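Local coordinates for protein formylmethanofuran--tetrahydromethanopterin formyltransferase (Methanosarcina barkeri, PDB 1M5S) that probably catalyses the reversible transfer of a formyl group from formylmethanofuran to tetrahydromethanopterin, a step of methanogenesis from carbon dioxide, at residues Val23-Ala28 with Pro100-Phe105. Sequence-based numbering, arbitrary orientation.
Sequences VLITAA and PTTAVF
Leu24 and Thr26 pair with Phe105 and Ala103 as the hydrogen-bonded pairs of two antiparallel neighbouring strands, where the end of strand 12-26 lies beside the start of strand 103-106; the N-to-C directions of residues 23-26 and 103-105 lie 155° apart. Four backbone bonds support this assignment, the straightest from Phe105 N to Leu24 O (2.9 Å, 172°). Ile25 and Val104 form the non-hydrogen-bonded pair between them. Further backbone bonds, Ile25 with Val72 and Val104 with Leu150, continue the sheet outward from both strands.

Beyond the strands a side chain takes over the pairing. Thr101 OG1 accepts a hydrogen bond from Ala28 N (2.9 Å) and donates to Pro100 O (OG1 to O 2.7 Å); with chi1 at 82°, OG1 sits between its own backbone N and carbonyl carbon, from where it reaches both Ala28 N and Pro100 O. A valine here would probably leave the Ala28 amide without its acceptor and release the link to Pro100 O. Leu177 of a second subunit packs against Thr101.

Apolar contacts on the Val104 face include Val23 CG1 against Val104 CG1 (3.6 Å) and Ile25 CG2 alongside Thr102 CG2 (3.8 Å), with Ile92 of helix 81-95 touching both valines. On the other face, Thr26 crosses Phe105 at about a right angle. There Thr26 OG1, hydrogen-bonded to Asp67 and Arg69, lies in the ring plane at the edge, 3.6 Å from Phe105 CE2.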
# COMPACT_ATOMS: atom_id res chain seq x y z
N VAL A 23 9.71 9.56 -19.14
CA VAL A 23 8.34 9.28 -19.59
C VAL A 23 7.34 9.60 -18.47
O VAL A 23 7.54 9.20 -17.32
CB VAL A 23 8.14 7.79 -19.98
CG1 VAL A 23 6.78 7.59 -20.60
CG2 VAL A 23 9.22 7.35 -20.93
N LEU A 24 6.24 10.28 -18.81
CA LEU A 24 5.13 10.48 -17.89
C LEU A 24 4.01 9.49 -18.19
O LEU A 24 3.50 9.44 -19.31
CB LEU A 24 4.58 11.90 -18.01
CG LEU A 24 3.31 12.26 -17.25
CD1 LEU A 24 3.54 12.11 -15.75
CD2 LEU A 24 2.91 13.67 -17.57
N ILE A 25 3.72 8.61 -17.23
CA ILE A 25 2.56 7.73 -17.33
C ILE A 25 1.43 8.29 -16.47
O ILE A 25 1.60 8.48 -15.27
CB ILE A 25 2.89 6.29 -16.86
CG1 ILE A 25 4.10 5.75 -17.62
CG2 ILE A 25 1.69 5.37 -17.11
CD1 ILE A 25 4.75 4.56 -16.96
N THR A 26 0.33 8.69 -17.11
CA THR A 26 -0.88 9.05 -16.37
C THR A 26 -1.87 7.89 -16.38
O THR A 26 -1.71 6.93 -17.14
CB THR A 26 -1.59 10.29 -16.94
OG1 THR A 26 -2.20 9.98 -18.19
CG2 THR A 26 -0.60 11.46 -17.12
N ALA A 27 -2.83 7.94 -15.46
CA ALA A 27 -3.82 6.88 -15.31
C ALA A 27 -5.02 7.43 -14.57
O ALA A 27 -5.01 8.60 -14.15
CB ALA A 27 -3.22 5.70 -14.56
N ALA A 28 -6.06 6.61 -14.44
CA ALA A 28 -7.31 7.05 -13.84
C ALA A 28 -7.10 7.48 -12.39
O ALA A 28 -7.68 8.47 -11.93
CB ALA A 28 -8.36 5.94 -13.92
N PRO A 100 -4.05 -0.96 -17.45
CA PRO A 100 -5.32 -0.24 -17.32
C PRO A 100 -5.20 1.28 -17.22
O PRO A 100 -4.47 1.80 -16.37
CB PRO A 100 -5.93 -0.84 -16.05
CG PRO A 100 -5.38 -2.21 -16.00
CD PRO A 100 -3.96 -2.06 -16.48
N THR A 101 -5.98 1.97 -18.05
CA THR A 101 -6.23 3.41 -17.99
C THR A 101 -5.06 4.34 -18.28
O THR A 101 -5.19 5.56 -18.15
CB THR A 101 -6.87 3.85 -16.64
OG1 THR A 101 -5.85 4.00 -15.63
CG2 THR A 101 -7.90 2.83 -16.18
N THR A 102 -3.94 3.79 -18.72
CA THR A 102 -2.73 4.59 -18.90
C THR A 102 -2.75 5.48 -20.13
O THR A 102 -3.41 5.18 -21.13
CB THR A 102 -1.50 3.69 -18.97
OG1 THR A 102 -1.71 2.68 -19.96
CG2 THR A 102 -1.23 3.05 -17.63
N ALA A 103 -2.08 6.63 -20.01
CA ALA A 103 -1.68 7.43 -21.17
C ALA A 103 -0.20 7.74 -21.00
O ALA A 103 0.31 7.74 -19.88
CB ALA A 103 -2.49 8.72 -21.23
N VAL A 104 0.51 7.88 -22.12
CA VAL A 104 1.94 8.14 -22.12
C VAL A 104 2.23 9.50 -22.73
O VAL A 104 1.75 9.80 -23.83
CB VAL A 104 2.71 7.07 -22.92
CG1 VAL A 104 4.16 7.48 -23.10
CG2 VAL A 104 2.64 5.74 -22.21
N PHE A 105 2.96 10.33 -22.00
CA PHE A 105 3.40 11.63 -22.49
C PHE A 105 4.91 11.76 -22.42
O PHE A 105 5.58 10.96 -21.76
CB PHE A 105 2.74 12.75 -21.69
CG PHE A 105 1.24 12.73 -21.74
CD1 PHE A 105 0.56 13.33 -22.80
CD2 PHE A 105 0.50 12.09 -20.76
CE1 PHE A 105 -0.82 13.28 -22.88
CE2 PHE A 105 -0.88 12.04 -20.83
CZ PHE A 105 -1.54 12.63 -21.90